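Local coordinates for protein peroxisomal acyl-CoA oxidase 1A (Solanum lycopersicum, PDB 2FON) that probably oxidises acyl-CoA esters in peroxisomal fatty acid beta-oxidation, using bound FAD as its cofactor, at residues V474-R479 with A505-S510; V366-K371 with I555-Q560; P127-Q132 with K136-W141; D55-L60 with A105-R110. All coordinates share one frame; numbering follows the deposited sequence.

Interaction 1: residues V474-R479 with A505-S510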
loop_
_atom_site.group_PDB
_atom_site.type_symbol
_atom_site.label_atom_id
_atom_site.label_comp_id
_atom_site.label_asym_id
_atom_site.label_seq_id
_atom_site.Cartn_x
_atom_site.Cartn_y
_atom_site.Cartn_z
ATOM N N VAL B 474 18.912 7.222 24.840
ATOM C CA VAL B 474 18.580 6.191 25.816
ATOM C C VAL B 474 18.910 6.612 27.212
ATOM O O VAL B 474 19.084 5.770 28.101
ATOM C CB VAL B 474 19.236 4.823 25.542
ATOM C CG1 VAL B 474 18.580 4.145 24.355
ATOM C CG2 VAL B 474 20.709 4.980 25.359
ATOM N N SER B 475 18.981 7.914 27.445
ATOM C CA SER B 475 19.245 8.341 28.799
ATOM C C SER B 475 18.048 8.000 29.730
ATOM O O SER B 475 18.221 7.782 30.921
ATOM C CB SER B 475 19.643 9.801 28.832
ATOM O OG SER B 475 18.595 10.554 29.396
ATOM N N TYR B 476 16.843 7.906 29.182
ATOM C CA TYR B 476 15.717 7.429 29.971
ATOM C C TYR B 476 15.933 6.061 30.604
ATOM O O TYR B 476 15.488 5.844 31.715
ATOM C CB TYR B 476 14.427 7.447 29.190
ATOM C CG TYR B 476 14.295 6.388 28.095
ATOM C CD1 TYR B 476 13.617 5.195 28.340
ATOM C CD2 TYR B 476 14.798 6.603 26.815
ATOM C CE1 TYR B 476 13.448 4.249 27.358
ATOM C CE2 TYR B 476 14.654 5.659 25.833
ATOM C CZ TYR B 476 13.967 4.474 26.101
ATOM O OH TYR B 476 13.809 3.505 25.121
ATOM N N MET B 477 16.639 5.151 29.944
ATOM C CA MET B 477 16.851 3.823 30.527
ATOM C C MET B 477 17.684 3.816 31.804
ATOM O O MET B 477 17.780 2.784 32.505
ATOM C CB MET B 477 17.481 2.904 29.525
ATOM C CG MET B 477 16.656 2.796 28.281
ATOM S SD MET B 477 16.463 1.050 27.999
ATOM C CE MET B 477 15.412 1.016 26.537
ATOM N N GLY B 478 18.293 4.961 32.117
ATOM C CA GLY B 478 18.956 5.115 33.384
ATOM C C GLY B 478 17.950 5.314 34.503
ATOM O O GLY B 478 18.329 5.386 35.659
ATOM N N ARG B 479 16.666 5.430 34.177
ATOM C CA ARG B 479 15.662 5.676 35.214
ATOM C C ARG B 479 14.592 4.587 35.250
ATOM O O ARG B 479 13.437 4.896 35.500
ATOM C CB ARG B 479 15.026 7.086 35.087
ATOM C CG ARG B 479 16.020 8.209 34.743
ATOM C CD ARG B 479 15.447 9.624 34.704
ATOM N NE ARG B 479 14.305 9.785 33.795
ATOM C CZ ARG B 479 14.375 10.066 32.497
ATOM N NH1 ARG B 479 15.538 10.236 31.884
ATOM N NH2 ARG B 479 13.263 10.183 31.800
ATOM N N ALA B 505 4.763 8.962 29.660
ATOM C CA ALA B 505 3.958 7.851 29.200
ATOM C C ALA B 505 4.688 7.059 28.108
ATOM O O ALA B 505 4.591 5.830 28.084
ATOM C CB ALA B 505 2.610 8.318 28.714
ATOM N N PHE B 506 5.430 7.749 27.236
ATOM C CA PHE B 506 6.181 7.059 26.205
ATOM C C PHE B 506 7.457 6.387 26.712
ATOM O O PHE B 506 7.874 5.327 26.218
ATOM C CB PHE B 506 6.483 8.022 25.068
ATOM C CG PHE B 506 5.378 8.125 24.073
ATOM C CD1 PHE B 506 4.315 8.996 24.283
ATOM C CD2 PHE B 506 5.371 7.316 22.960
ATOM C CE1 PHE B 506 3.261 9.052 23.388
ATOM C CE2 PHE B 506 4.319 7.367 22.051
ATOM C CZ PHE B 506 3.272 8.239 22.272
ATOM N N GLU B 507 8.069 7.031 27.702
ATOM C CA GLU B 507 9.258 6.526 28.366
ATOM C C GLU B 507 8.927 5.250 29.100
ATOM O O GLU B 507 9.618 4.246 28.947
ATOM C CB GLU B 507 9.810 7.576 29.321
ATOM C CG GLU B 507 10.571 8.709 28.608
ATOM C CD GLU B 507 11.249 9.718 29.553
ATOM O OE1 GLU B 507 12.087 10.493 29.063
ATOM O OE2 GLU B 507 10.967 9.774 30.779
ATOM N N ALA B 508 7.832 5.270 29.854
ATOM C CA ALA B 508 7.421 4.108 30.646
ATOM C C ALA B 508 7.195 2.927 29.723
ATOM O O ALA B 508 7.847 1.887 29.843
ATOM C CB ALA B 508 6.166 4.413 31.437
ATOM N N ARG B 509 6.297 3.124 28.772
ATOM C CA ARG B 509 5.996 2.128 27.786
ATOM C C ARG B 509 7.259 1.455 27.214
ATOM O O ARG B 509 7.347 0.219 27.138
ATOM C CB ARG B 509 5.210 2.774 26.661
ATOM C CG ARG B 509 4.956 1.818 25.502
ATOM C CD ARG B 509 5.001 2.557 24.230
ATOM N NE ARG B 509 4.492 1.791 23.121
ATOM C CZ ARG B 509 4.583 2.233 21.866
ATOM N NH1 ARG B 509 5.128 3.427 21.637
ATOM N NH2 ARG B 509 4.140 1.495 20.841
ATOM N N SER B 510 8.220 2.276 26.794
ATOM C CA SER B 510 9.389 1.755 26.138
ATOM C C SER B 510 10.273 0.997 27.136
ATOM O O SER B 510 10.646 -0.165 26.907
ATOM C CB SER B 510 10.133 2.880 25.418
ATOM O OG SER B 510 11.364 2.408 24.903
#
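Tyr476 reaches from a short 3-10 turn to helix 499-521, where it meets Glu507 and Ser510. Its CB lies against the carboxylate, with OE1 of Glu507 3.8 Å from CB of Tyr476. CG stands between the backbone N and the carbonyl carbon (chi1 72°). This turns the ring along the helix, past the Glu507 backbone and on to the next turn. CD1 of Tyr476 passes obliquely by O of Glu507, at 4.2 Å. CE1 of Tyr476 comes within 3.7 Å of OG of Ser510. At the tip, OH of Tyr476 and OG of Ser510 share a hydrogen bond of 2.7 Å, and either hydroxyl could be the donor. CG of Met477 rests over one ring face, toward the rim.

The second link is a salt bridge from NH2 of Arg479 to Glu507. A weak bond runs from NH2 of Arg479 to OE1 of Glu507 at 3.0 Å. The carboxylate comes to the guanidinium edge, but the two planes are 51° apart. An alanine in place of Glu507 is likely to leave Arg479 without this charge partner and CB of Tyr476 without the carboxylate against it.

His545 of helix 535-558 also bonds to the Tyr476 hydroxyl, and Leu548 of that helix touches the tyrosine. Met477 packs on Leu457 and Ile461 of helix 446-462. The turn sits where helices 446-462, 499-521 and 535-558 come together.

Interaction 2: residues V366-K371 with I555-Q560; sequences VGEWLK and IEKLQQ
Glu368 and Lys557 form a salt bridge between two long helices, 347-380 and 535-558. The first belongs to the C-alpha1 region of the acyl-CoA oxidase fold, the second to the C-terminal helical region. NZ of Lys557 donates to OE1 of Glu368 over 3.1 Å. It approaches on the syn lone pair, the side of the other oxygen, yet OE2 of Glu368 stays 3.9 Å from NZ of Lys557. One carboxylate oxygen thus takes the bond. The two side chains meet at about a right angle. The lysine chain leaves with CG anti to the backbone N and then bends at chi2 (51°), which swings its end across to the neighbouring helix.

A looser approach lies beside it. OE1 of Glu556 comes obliquely to the Trp369 ring, 4.4 Å from CD1 of Trp369. Lys553, one helical turn before Lys557, ties this pair together: it makes a cation-pi contact with Trp369 and a salt bridge with Glu556. Trp369 also touches Cys395 of helix 389-417, so the indole is shared among several helices.

A methionine in place of Lys557 would probably leave Glu368 without its positive partner here and set the Gln560 amide free to turn. That amide belongs to the second shell, just past the helix. Its OE1 accepts from NZ of Lys557 at 3.2 Å, with a C=O...N angle of 117° and the nitrogen 45° out of the carbonyl plane, not on a lone pair.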
loop_
_atom_site.group_PDB
_atom_site.type_symbol
_atom_site.label_atom_id
_atom_site.label_comp_id
_atom_site.label_asym_id
_atom_site.label_seq_id
_atom_site.Cartn_x
_atom_site.Cartn_y
_atom_site.Cartn_z
ATOM N N VAL B 366 12.005 15.804 13.696
ATOM C CA VAL B 366 13.021 14.804 13.961
ATOM C C VAL B 366 14.051 14.909 12.852
ATOM O O VAL B 366 15.238 14.789 13.092
ATOM C CB VAL B 366 12.439 13.384 14.233
ATOM C CG1 VAL B 366 12.169 12.613 12.975
ATOM C CG2 VAL B 366 13.387 12.617 15.101
ATOM N N GLY B 367 13.629 15.265 11.659
ATOM C CA GLY B 367 14.613 15.660 10.652
ATOM C C GLY B 367 15.617 16.747 11.044
ATOM O O GLY B 367 16.820 16.610 10.763
ATOM N N GLU B 368 15.166 17.837 11.680
ATOM C CA GLU B 368 16.103 18.908 12.041
ATOM C C GLU B 368 16.970 18.436 13.152
ATOM O O GLU B 368 18.106 18.885 13.288
ATOM C CB GLU B 368 15.403 20.154 12.561
ATOM C CG GLU B 368 14.565 20.935 11.559
ATOM C CD GLU B 368 13.773 22.077 12.231
ATOM O OE1 GLU B 368 14.103 22.483 13.383
ATOM O OE2 GLU B 368 12.799 22.549 11.608
ATOM N N TRP B 369 16.431 17.572 14.002
ATOM C CA TRP B 369 17.201 17.195 15.161
ATOM C C TRP B 369 18.348 16.302 14.714
ATOM O O TRP B 369 19.404 16.274 15.356
ATOM C CB TRP B 369 16.346 16.576 16.275
ATOM C CG TRP B 369 17.199 16.009 17.335
ATOM C CD1 TRP B 369 17.803 16.683 18.318
ATOM C CD2 TRP B 369 17.617 14.644 17.452
ATOM N NE1 TRP B 369 18.590 15.830 19.060
ATOM C CE2 TRP B 369 18.485 14.572 18.553
ATOM C CE3 TRP B 369 17.327 13.480 16.735
ATOM C CZ2 TRP B 369 19.071 13.392 18.974
ATOM C CZ3 TRP B 369 17.912 12.281 17.149
ATOM C CH2 TRP B 369 18.795 12.254 18.262
ATOM N N LEU B 370 18.181 15.628 13.571
ATOM C CA LEU B 370 19.286 14.795 13.071
ATOM C C LEU B 370 20.384 15.604 12.450
ATOM O O LEU B 370 21.543 15.215 12.479
ATOM C CB LEU B 370 18.806 13.732 12.117
ATOM C CG LEU B 370 18.044 12.551 12.726
ATOM C CD1 LEU B 370 17.512 11.734 11.603
ATOM C CD2 LEU B 370 18.915 11.696 13.631
ATOM N N LYS B 371 20.003 16.744 11.890
ATOM C CA LYS B 371 20.938 17.746 11.385
ATOM C C LYS B 371 21.855 18.066 12.501
ATOM O O LYS B 371 23.046 18.093 12.306
ATOM C CB LYS B 371 20.171 19.015 11.043
ATOM C CG LYS B 371 20.731 19.851 9.942
ATOM C CD LYS B 371 19.640 20.058 8.866
ATOM C CE LYS B 371 20.255 20.613 7.555
ATOM N NZ LYS B 371 19.202 20.879 6.517
ATOM N N ILE B 555 8.637 17.582 21.386
ATOM C CA ILE B 555 8.441 18.360 22.585
ATOM C C ILE B 555 9.618 19.306 22.733
ATOM O O ILE B 555 9.435 20.455 23.157
ATOM C CB ILE B 555 8.228 17.474 23.869
ATOM C CG1 ILE B 555 6.947 16.608 23.751
ATOM C CG2 ILE B 555 8.226 18.337 25.142
ATOM C CD1 ILE B 555 6.774 15.588 24.883
ATOM N N GLU B 556 10.810 18.847 22.361
ATOM C CA GLU B 556 12.010 19.652 22.537
ATOM C C GLU B 556 11.968 20.888 21.651
ATOM O O GLU B 556 12.377 21.995 22.047
ATOM C CB GLU B 556 13.240 18.831 22.225
ATOM C CG GLU B 556 13.870 18.175 23.432
ATOM C CD GLU B 556 15.258 17.573 23.134
ATOM O OE1 GLU B 556 15.896 17.896 22.080
ATOM O OE2 GLU B 556 15.712 16.757 23.974
ATOM N N LYS B 557 11.459 20.657 20.436
ATOM C CA LYS B 557 11.211 21.677 19.423
ATOM C C LYS B 557 10.245 22.775 19.945
ATOM O O LYS B 557 10.479 23.982 19.746
ATOM C CB LYS B 557 10.663 20.982 18.201
ATOM C CG LYS B 557 10.313 21.862 17.054
ATOM C CD LYS B 557 11.441 22.796 16.702
ATOM C CE LYS B 557 10.992 23.762 15.643
ATOM N NZ LYS B 557 12.197 24.289 14.994
ATOM N N LEU B 558 9.208 22.358 20.665
ATOM C CA LEU B 558 8.239 23.307 21.196
ATOM C C LEU B 558 8.781 24.280 22.239
ATOM O O LEU B 558 8.161 25.322 22.463
ATOM C CB LEU B 558 6.956 22.607 21.649
ATOM C CG LEU B 558 6.221 21.836 20.503
ATOM C CD1 LEU B 558 4.861 21.295 20.953
ATOM C CD2 LEU B 558 6.069 22.597 19.157
ATOM N N GLN B 559 9.934 23.968 22.849
ATOM C CA GLN B 559 10.617 24.891 23.805
ATOM C C GLN B 559 11.497 25.955 23.135
ATOM O O GLN B 559 11.934 26.889 23.790
ATOM C CB GLN B 559 11.502 24.124 24.780
ATOM C CG GLN B 559 10.780 23.237 25.773
ATOM C CD GLN B 559 11.539 21.932 26.024
ATOM O OE1 GLN B 559 12.770 21.868 25.887
ATOM N NE2 GLN B 559 10.800 20.879 26.371
ATOM N N GLN B 560 11.778 25.802 21.840
ATOM C CA GLN B 560 12.433 26.859 21.081
ATOM C C GLN B 560 11.510 28.073 21.034
ATOM O O GLN B 560 10.353 27.988 21.483
ATOM C CB GLN B 560 12.788 26.385 19.682
ATOM C CG GLN B 560 13.970 25.452 19.658
ATOM C CD GLN B 560 14.198 24.784 18.286
ATOM O OE1 GLN B 560 14.119 25.437 17.233
ATOM N NE2 GLN B 560 14.497 23.479 18.302
#

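Interaction 3: residues P127-Q132 with K136-W141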
loop_
_atom_site.group_PDB
_atom_site.type_symbol
_atom_site.label_atom_id
_atom_site.label_comp_id
_atom_site.label_asym_id
_atom_site.label_seq_id
_atom_site.Cartn_x
_atom_site.Cartn_y
_atom_site.Cartn_z
ATOM N N PRO B 127 29.795 10.742 -2.820
ATOM C CA PRO B 127 30.047 10.469 -1.382
ATOM C C PRO B 127 30.919 9.254 -1.052
ATOM O O PRO B 127 31.669 9.281 -0.068
ATOM C CB PRO B 127 28.646 10.401 -0.765
ATOM C CG PRO B 127 27.847 11.328 -1.671
ATOM C CD PRO B 127 28.374 11.044 -3.068
ATOM N N ALA B 128 30.894 8.242 -1.890
ATOM C CA ALA B 128 31.749 7.076 -1.626
ATOM C C ALA B 128 33.226 7.375 -1.845
ATOM O O ALA B 128 34.089 6.934 -1.067
ATOM C CB ALA B 128 31.317 5.847 -2.450
ATOM N N ILE B 129 33.531 8.125 -2.888
ATOM C CA ILE B 129 34.911 8.493 -3.107
ATOM C C ILE B 129 35.432 9.410 -1.988
ATOM O O ILE B 129 36.485 9.123 -1.382
ATOM C CB ILE B 129 35.107 9.072 -4.502
ATOM C CG1 ILE B 129 34.712 7.983 -5.519
ATOM C CG2 ILE B 129 36.547 9.506 -4.672
ATOM C CD1 ILE B 129 34.685 8.421 -6.968
ATOM N N LYS B 130 34.659 10.473 -1.701
ATOM C CA LYS B 130 34.921 11.385 -0.593
ATOM C C LYS B 130 35.210 10.679 0.725
ATOM O O LYS B 130 36.261 10.858 1.313
ATOM C CB LYS B 130 33.798 12.403 -0.442
ATOM C CG LYS B 130 34.275 13.766 -0.941
ATOM C CD LYS B 130 33.320 14.908 -0.710
ATOM C CE LYS B 130 34.161 16.200 -0.621
ATOM N NZ LYS B 130 33.468 17.395 -0.015
ATOM N N GLY B 131 34.291 9.829 1.147
ATOM C CA GLY B 131 34.452 9.078 2.368
ATOM C C GLY B 131 35.513 8.012 2.334
ATOM O O GLY B 131 36.068 7.687 3.382
ATOM N N GLN B 132 35.816 7.436 1.172
ATOM C CA GLN B 132 36.685 6.263 1.233
ATOM C C GLN B 132 37.934 6.316 0.365
ATOM O O GLN B 132 38.708 5.352 0.344
ATOM C CB GLN B 132 35.919 4.963 0.945
ATOM C CG GLN B 132 34.644 4.741 1.697
ATOM C CD GLN B 132 33.692 3.789 0.985
ATOM O OE1 GLN B 132 34.078 2.686 0.569
ATOM N NE2 GLN B 132 32.450 4.199 0.849
ATOM N N LYS B 136 45.063 11.702 -2.202
ATOM C CA LYS B 136 45.390 11.596 -3.634
ATOM C C LYS B 136 44.181 11.164 -4.489
ATOM O O LYS B 136 43.846 11.861 -5.458
ATOM C CB LYS B 136 46.610 10.696 -3.870
ATOM N N GLN B 137 43.501 10.064 -4.115
ATOM C CA GLN B 137 42.377 9.501 -4.912
ATOM C C GLN B 137 41.264 10.490 -5.200
ATOM O O GLN B 137 40.781 10.582 -6.329
ATOM C CB GLN B 137 41.811 8.242 -4.257
ATOM C CG GLN B 137 42.599 6.992 -4.598
ATOM C CD GLN B 137 42.393 5.844 -3.618
ATOM O OE1 GLN B 137 42.129 6.044 -2.422
ATOM N NE2 GLN B 137 42.526 4.616 -4.126
ATOM N N GLN B 138 40.852 11.210 -4.166
ATOM C CA GLN B 138 39.896 12.311 -4.282
ATOM C C GLN B 138 40.401 13.466 -5.188
ATOM O O GLN B 138 39.651 14.013 -6.007
ATOM C CB GLN B 138 39.586 12.860 -2.889
ATOM C CG GLN B 138 39.051 11.836 -1.930
ATOM C CD GLN B 138 38.917 12.362 -0.522
ATOM O OE1 GLN B 138 39.214 13.509 -0.258
ATOM N NE2 GLN B 138 38.472 11.513 0.394
ATOM N N GLU B 139 41.664 13.851 -5.049
ATOM C CA GLU B 139 42.198 14.867 -5.956
ATOM C C GLU B 139 42.018 14.369 -7.409
ATOM O O GLU B 139 41.505 15.100 -8.249
ATOM C CB GLU B 139 43.673 15.256 -5.620
ATOM N N LYS B 140 42.352 13.116 -7.702
ATOM C CA LYS B 140 42.157 12.657 -9.061
ATOM C C LYS B 140 40.696 12.465 -9.478
ATOM O O LYS B 140 40.299 12.973 -10.503
ATOM C CB LYS B 140 42.960 11.398 -9.369
ATOM C CG LYS B 140 42.606 10.854 -10.731
ATOM C CD LYS B 140 43.483 9.744 -11.148
ATOM C CE LYS B 140 42.819 9.030 -12.288
ATOM N NZ LYS B 140 43.692 7.879 -12.589
ATOM N N TRP B 141 39.888 11.722 -8.729
ATOM C CA TRP B 141 38.564 11.407 -9.264
ATOM C C TRP B 141 37.462 12.492 -9.120
ATOM O O TRP B 141 36.557 12.571 -9.934
ATOM C CB TRP B 141 38.105 10.028 -8.794
ATOM C CG TRP B 141 38.938 8.903 -9.373
ATOM C CD1 TRP B 141 40.018 8.328 -8.789
ATOM C CD2 TRP B 141 38.766 8.242 -10.648
ATOM N NE1 TRP B 141 40.544 7.328 -9.608
ATOM C CE2 TRP B 141 39.789 7.248 -10.749
ATOM C CE3 TRP B 141 37.869 8.397 -11.712
ATOM C CZ2 TRP B 141 39.939 6.409 -11.886
ATOM C CZ3 TRP B 141 37.994 7.555 -12.831
ATOM C CH2 TRP B 141 39.043 6.571 -12.912
#
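An antiparallel helical hairpin in the N-terminal region brings Ile129 against Trp141 and Gln138 against the last turn of helix 118-132. A tight connection joins this helix to helix 135-146. The axes of the two short segments come within 9.0 Å, and their N-to-C directions differ by 152°. The first helix is kinked at Pro127.

CD1 of Ile129 touches CB of Trp141 at 4.2 Å, and the two side chains meet obliquely. The Trp141 CB points toward the other helix, but its indole leads away and meets His204. CE of Lys140 sits over one face of that indole, toward its rim.

Gln138 reaches across to the other helix with an extended chain. Its CG lies beside the backbone N, anti to the carbonyl carbon (chi1 -57°). From there CG of Gln138 passes 3.8 Å from O of Ile129. The amide ends at the carbonyl of Lys130, near the C-terminal end of the first helix. NE2 of Gln138 is modelled 2.5 Å from O of Lys130, but the angle is poor and a bond is doubtful.

The polar ends of two other glutamines turn elsewhere. Gln132 bonds to Tyr208, and its side chain lies about 5 Å from that of Tyr154, an FAD-binding residue. Gln137 accepts from the backbone N of Thr134 and of Met275.

Across the hairpin itself no hydrogen bond is established. The two helices meet through van der Waals contact and one amide near a backbone carbonyl, while the firmer polar links run to neighbouring parts of the chain.

Interaction 4: residues D55-L60 with A105-R110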
loop_
_atom_site.group_PDB
_atom_site.type_symbol
_atom_site.label_atom_id
_atom_site.label_comp_id
_atom_site.label_asym_id
_atom_site.label_seq_id
_atom_site.Cartn_x
_atom_site.Cartn_y
_atom_site.Cartn_z
ATOM N N ASP B 55 12.143 28.491 -2.139
ATOM C CA ASP B 55 11.140 29.207 -2.908
ATOM C C ASP B 55 11.585 29.630 -4.309
ATOM O O ASP B 55 10.803 29.592 -5.263
ATOM C CB ASP B 55 10.646 30.434 -2.152
ATOM C CG ASP B 55 9.419 31.038 -2.779
ATOM O OD1 ASP B 55 8.430 30.288 -2.963
ATOM O OD2 ASP B 55 9.441 32.259 -3.081
ATOM N N ARG B 56 12.840 30.041 -4.427
ATOM C CA ARG B 56 13.318 30.597 -5.678
ATOM C C ARG B 56 13.695 29.465 -6.661
ATOM O O ARG B 56 13.628 29.654 -7.873
ATOM C CB ARG B 56 14.477 31.574 -5.399
ATOM C CG ARG B 56 15.511 31.779 -6.519
ATOM C CD ARG B 56 16.586 32.837 -6.106
ATOM N NE ARG B 56 17.296 32.491 -4.860
ATOM C CZ ARG B 56 18.304 31.613 -4.776
ATOM N NH1 ARG B 56 18.779 30.986 -5.859
ATOM N NH2 ARG B 56 18.840 31.370 -3.588
ATOM N N ILE B 57 14.094 28.305 -6.149
ATOM C CA ILE B 57 14.525 27.252 -7.041
ATOM C C ILE B 57 13.299 26.459 -7.519
ATOM O O ILE B 57 13.173 26.122 -8.676
ATOM C CB ILE B 57 15.523 26.329 -6.367
ATOM C CG1 ILE B 57 16.747 27.114 -5.924
ATOM C CG2 ILE B 57 15.867 25.166 -7.295
ATOM C CD1 ILE B 57 17.629 27.578 -7.029
ATOM N N SER B 58 12.420 26.164 -6.572
ATOM C CA SER B 58 11.037 25.803 -6.800
ATOM C C SER B 58 10.432 26.443 -8.017
ATOM O O SER B 58 10.050 25.749 -8.942
ATOM C CB SER B 58 10.212 26.300 -5.625
ATOM O OG SER B 58 10.005 25.236 -4.782
ATOM N N LYS B 59 10.286 27.766 -7.967
ATOM C CA LYS B 59 9.478 28.467 -8.927
ATOM C C LYS B 59 10.206 28.550 -10.235
ATOM O O LYS B 59 9.611 28.646 -11.322
ATOM C CB LYS B 59 9.101 29.835 -8.394
ATOM C CG LYS B 59 7.706 29.774 -7.836
ATOM C CD LYS B 59 7.495 30.782 -6.716
ATOM C CE LYS B 59 6.407 30.239 -5.783
ATOM N NZ LYS B 59 5.882 31.356 -4.949
ATOM N N LEU B 60 11.506 28.447 -10.117
ATOM C CA LEU B 60 12.329 28.493 -11.266
ATOM C C LEU B 60 12.316 27.147 -12.012
ATOM O O LEU B 60 12.478 27.101 -13.220
ATOM C CB LEU B 60 13.708 28.855 -10.797
ATOM C CG LEU B 60 14.716 28.950 -11.891
ATOM C CD1 LEU B 60 15.575 30.185 -11.592
ATOM C CD2 LEU B 60 15.505 27.569 -12.032
ATOM N N ALA B 105 21.952 23.187 -6.544
ATOM C CA ALA B 105 21.808 22.109 -7.493
ATOM C C ALA B 105 21.082 20.924 -6.903
ATOM O O ALA B 105 20.331 20.225 -7.611
ATOM C CB ALA B 105 23.154 21.674 -7.992
ATOM N N THR B 106 21.288 20.650 -5.622
ATOM C CA THR B 106 20.487 19.552 -5.023
ATOM C C THR B 106 18.966 19.871 -5.104
ATOM O O THR B 106 18.156 19.057 -5.616
ATOM C CB THR B 106 20.890 19.266 -3.558
ATOM O OG1 THR B 106 22.324 19.333 -3.436
ATOM C CG2 THR B 106 20.438 17.938 -3.160
ATOM N N MET B 107 18.618 21.052 -4.593
ATOM C CA MET B 107 17.323 21.621 -4.688
ATOM C C MET B 107 16.844 21.528 -6.137
ATOM O O MET B 107 15.767 21.000 -6.390
ATOM C CB MET B 107 17.396 23.093 -4.239
ATOM C CG MET B 107 16.291 23.598 -3.281
ATOM S SD MET B 107 16.007 22.461 -1.878
ATOM C CE MET B 107 15.392 23.530 -0.569
ATOM N N LEU B 108 17.621 22.032 -7.096
ATOM C CA LEU B 108 17.143 22.081 -8.459
ATOM C C LEU B 108 16.733 20.695 -8.919
ATOM O O LEU B 108 15.628 20.489 -9.476
ATOM C CB LEU B 108 18.148 22.671 -9.417
ATOM C CG LEU B 108 17.492 22.886 -10.778
ATOM C CD1 LEU B 108 17.841 24.203 -11.446
ATOM C CD2 LEU B 108 17.776 21.738 -11.687
ATOM N N ARG B 109 17.582 19.719 -8.678
ATOM C CA ARG B 109 17.170 18.374 -9.070
ATOM C C ARG B 109 15.948 17.906 -8.296
ATOM O O ARG B 109 15.082 17.247 -8.875
ATOM C CB ARG B 109 18.319 17.386 -9.051
ATOM C CG ARG B 109 19.205 17.488 -10.297
ATOM C CD ARG B 109 20.437 16.620 -10.211
ATOM N NE ARG B 109 21.617 17.384 -9.799
ATOM C CZ ARG B 109 22.211 17.260 -8.610
ATOM N NH1 ARG B 109 21.696 16.406 -7.722
ATOM N NH2 ARG B 109 23.291 17.995 -8.314
ATOM N N ARG B 110 15.810 18.301 -7.027
ATOM C CA ARG B 110 14.638 17.837 -6.276
ATOM C C ARG B 110 13.385 18.221 -7.049
ATOM O O ARG B 110 12.529 17.416 -7.310
ATOM C CB ARG B 110 14.614 18.408 -4.855
ATOM C CG ARG B 110 13.498 17.866 -3.990
ATOM C CD ARG B 110 13.342 18.603 -2.597
ATOM N NE ARG B 110 14.483 18.512 -1.654
ATOM C CZ ARG B 110 15.225 17.418 -1.434
ATOM N NH1 ARG B 110 14.958 16.236 -2.050
ATOM N NH2 ARG B 110 16.246 17.494 -0.579
#
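Ile57 lays its CG2 methyl on the backbone of helix 102-112, between Met107 and Leu108. CG2 of Ile57 is 3.5 Å from CA of Leu108 and 3.9 Å from C of Met107. It also meets the start of both side chains: CB of Met107 and CB of Leu108 each lie 4.0 Å from CG2 of Ile57. The methyl therefore sits over the peptide link, flanked by two side-chain roots. CG2 stands anti to the backbone N, with CG1 beside that nitrogen (chi1 -60°). This branch is the one that reaches farthest into the other helix.

Met107 starts toward Ile57, with CG of Met107 4.2 Å from CB of Ile57. The chain then bends at chi2 (48°), and its end leads away. Leu53 and Thr54, on the preceding turn of helix 48-62, also touch this methionine.

One turn after Ile57, Leu60 adds a methyl-to-methyl contact. CD2 of Leu60 is 4.1 Å from CD1 of Leu108. Leu108 also touches Val61, and Ala91 of helix 77-97, so it is held among three helices of the N-terminal region.

The axes of the two short segments come within 9.0 Å and cross at -40°, both running in roughly the same direction. Charged groups stay at the margin, where Arg56 bridges Glu52 and Glu104.

Between the two segments the side chains that meet are all apolar, and no hydrogen bond or salt bridge crosses the contact. Its hold rests on the fit of branched side chains against a helix backbone and on the burial of Ile57 and Leu108.

In the fold
Along the chain, interaction 4 closes first, then interaction 3, both within the N-terminal helical region. Helices 102-112 and 118-132 follow each other and carry one segment of each; the two centres are about 27 Å apart. Interaction 2 then spans 184 residues. Interaction 1 is nested inside that loop, its centre about 19 Å from that of interaction 2. Helix 535-558 carries one segment of interaction 2 and packs against interaction 1 through His545 and Leu548. Interactions 1 and 4 have centres about 41 Å apart, on opposite sides of the chain's centre. Interactions 3 and 4 are local ties within the N-terminal helices, while interaction 2 joins the C-alpha1 region to the C-terminal helices.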